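Local coordinates for aminotransferase, class V family protein (PDB 5F8V) that probably catalyses the pyridoxal-phosphate-dependent transamination between O-phospho-L-serine and 2-oxoglutarate, giving 3-phosphooxypyruvate and L-glutamate in serine biosynthesis, at residues I213-K216 with D217-E220. Numbering follows the deposited sequence.
Sequences IIRK and DMLE
Strand 209-215 of the mixed sheet of this class-V aminotransferase ends in a type I beta turn, Arg215 to Met218, where Arg215 and Ile214 meet the residues that follow. The backbone turns back through the N-H of Met218, which bonds the O of Arg215 at 3.0 Å. The N-H lies above the carbonyl plane, and the bond is bent, with 139° at the hydrogen. A weak bond from Leu219 N to Lys216 O, 3.3 Å, continues the turn. The chain goes on to Glu220 in a helical conformation but without regular helix bonding; the next bond, Glu220 N to Asp217 O, is also weak.

On the apolar side, CG2 of Ile214 sits 3.7 Å from CG of Leu219. CG2 of Ile214 also lies 4.2 Å from CB of Met218. The Ile214 and Leu219 side chains cross at about a right angle. CG2 of Ile214 lies anti to the backbone N, which sets this methyl against Leu219. Phe89 of helix 78-89 touches Ile214, Met218 and Leu219, and Tyr233 of helix 233-238 touches Ile214 and Leu219.

On the polar side, NH1 of Arg215 forms a salt bridge with OD2 of Asp217, 3.2 Å away. The carboxylate meets the guanidinium at its edge and offers the syn lone pair of OD2. The two planes are 21° apart. NE of Arg215 also makes a weak hydrogen bond to Val193 O, while Lys216 NZ bonds Glu67 O.

The turn thus sets a largely buried apolar side against a charged one. The salt bridge adds one side-chain link across it, while the Met218 N to Arg215 O bond closes the backbone.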
ATOM      1  N   ILE A 213       6.149   2.162  14.490  1.00 15.03           N
ATOM      2  CA  ILE A 213       7.268   2.525  15.355  1.00 14.99           C
ATOM      3  C   ILE A 213       7.361   1.461  16.431  1.00 15.07           C
ATOM      4  O   ILE A 213       6.397   1.263  17.174  1.00 14.83           O
ATOM      5  CB  ILE A 213       7.060   3.921  15.980  1.00 15.14           C
ATOM      6  CG1 ILE A 213       7.104   4.989  14.879  1.00 15.16           C
ATOM      7  CG2 ILE A 213       8.109   4.199  17.058  1.00 15.05           C
ATOM      8  CD1 ILE A 213       6.756   6.392  15.338  1.00 15.51           C
ATOM      9  N   ILE A 214       8.515   0.788  16.522  1.00 15.17           N
ATOM     10  CA  ILE A 214       8.663  -0.421  17.357  1.00 15.23           C
ATOM     11  C   ILE A 214       9.867  -0.328  18.292  1.00 16.06           C
ATOM     12  O   ILE A 214      10.973  -0.015  17.846  1.00 15.26           O
ATOM     13  CB  ILE A 214       8.840  -1.695  16.493  1.00 14.73           C
ATOM     14  CG1 ILE A 214       7.745  -1.780  15.420  1.00 14.47           C
ATOM     15  CG2 ILE A 214       8.849  -2.951  17.379  1.00 14.57           C
ATOM     16  CD1 ILE A 214       7.979  -2.829  14.353  1.00 14.00           C
ATOM     17  N   ARG A 215       9.650  -0.620  19.577  1.00 17.06           N
ATOM     18  CA  ARG A 215      10.740  -0.653  20.561  1.00 18.77           C
ATOM     19  C   ARG A 215      11.601  -1.894  20.259  1.00 18.76           C
ATOM     20  O   ARG A 215      11.061  -2.985  20.076  1.00 17.34           O
ATOM     21  CB  ARG A 215      10.174  -0.718  21.988  1.00 20.13           C
ATOM     22  CG  ARG A 215      11.128  -0.234  23.078  1.00 21.71           C
ATOM     23  CD  ARG A 215      10.998  -1.058  24.351  1.00 23.27           C
ATOM     24  NE  ARG A 215       9.845  -0.750  25.182  1.00 25.36           N
ATOM     25  CZ  ARG A 215       9.238  -1.603  26.012  1.00 26.02           C
ATOM     26  NH1 ARG A 215       9.653  -2.864  26.159  1.00 26.83           N
ATOM     27  NH2 ARG A 215       8.187  -1.184  26.709  1.00 27.08           N
ATOM     28  N   LYS A 216      12.920  -1.719  20.201  1.00 19.73           N
ATOM     29  CA  LYS A 216      13.830  -2.764  19.673  1.00 20.76           C
ATOM     30  C   LYS A 216      13.797  -4.135  20.368  1.00 20.58           C
ATOM     31  O   LYS A 216      13.892  -5.156  19.684  1.00 20.94           O
ATOM     32  CB  LYS A 216      15.277  -2.244  19.598  1.00 21.33           C
ATOM     33  CG  LYS A 216      15.496  -1.299  18.437  1.00 21.61           C
ATOM     34  CD  LYS A 216      16.858  -0.636  18.471  1.00 22.47           C
ATOM     35  CE  LYS A 216      17.039   0.237  17.244  1.00 23.00           C
ATOM     36  NZ  LYS A 216      18.250   1.089  17.340  1.00 23.80           N
ATOM     37  N   ASP A 217      13.666  -4.169  21.696  1.00 20.68           N
ATOM     38  CA  ASP A 217      13.551  -5.457  22.427  1.00 21.09           C
ATOM     39  C   ASP A 217      12.247  -6.227  22.146  1.00 20.77           C
ATOM     40  O   ASP A 217      12.205  -7.446  22.342  1.00 19.38           O
ATOM     41  CB  ASP A 217      13.738  -5.290  23.951  1.00 22.08           C
ATOM     42  CG  ASP A 217      12.693  -4.386  24.580  1.00 23.16           C
ATOM     43  OD1 ASP A 217      12.397  -3.361  23.940  1.00 24.05           O
ATOM     44  OD2 ASP A 217      12.183  -4.684  25.686  1.00 22.09           O
ATOM     45  N   MET A 218      11.204  -5.540  21.667  1.00 20.33           N
ATOM     46  CA  MET A 218       9.963  -6.220  21.255  1.00 20.19           C
ATOM     47  C   MET A 218      10.202  -7.148  20.059  1.00 20.71           C
ATOM     48  O   MET A 218       9.591  -8.207  19.968  1.00 20.54           O
ATOM     49  CB  MET A 218       8.853  -5.214  20.914  1.00 19.77           C
ATOM     50  CG  MET A 218       8.400  -4.342  22.079  1.00 19.38           C
ATOM     51  SD  MET A 218       7.523  -5.256  23.356  1.00 18.78           S
ATOM     52  CE  MET A 218       5.982  -5.634  22.526  1.00 18.99           C
ATOM     53  N   LEU A 219      11.096  -6.753  19.154  1.00 21.78           N
ATOM     54  CA  LEU A 219      11.461  -7.582  18.006  1.00 22.73           C
ATOM     55  C   LEU A 219      12.449  -8.715  18.315  1.00 24.01           C
ATOM     56  O   LEU A 219      12.663  -9.586  17.466  1.00 24.22           O
ATOM     57  CB  LEU A 219      12.003  -6.707  16.881  1.00 23.51           C
ATOM     58  CG  LEU A 219      10.976  -5.749  16.279  1.00 23.34           C
ATOM     59  CD1 LEU A 219      11.651  -4.870  15.243  1.00 23.31           C
ATOM     60  CD2 LEU A 219       9.808  -6.506  15.658  1.00 23.35           C
ATOM     61  N   GLU A 220      13.031  -8.724  19.515  1.00 24.40           N
ATOM     62  CA  GLU A 220      13.763  -9.902  19.998  1.00 25.46           C
ATOM     63  C   GLU A 220      12.826 -11.109  20.238  1.00 24.72           C
ATOM     64  O   GLU A 220      13.287 -12.252  20.300  1.00 24.62           O
ATOM     65  CB  GLU A 220      14.567  -9.576  21.270  1.00 26.90           C
ATOM     66  CG  GLU A 220      15.682  -8.552  21.058  1.00 28.61           C
ATOM     67  CD  GLU A 220      16.460  -8.203  22.329  1.00 29.91           C
ATOM     68  OE1 GLU A 220      16.246  -8.840  23.383  1.00 32.41           O
ATOM     69  OE2 GLU A 220      17.300  -7.282  22.277  1.00 30.96           O
TER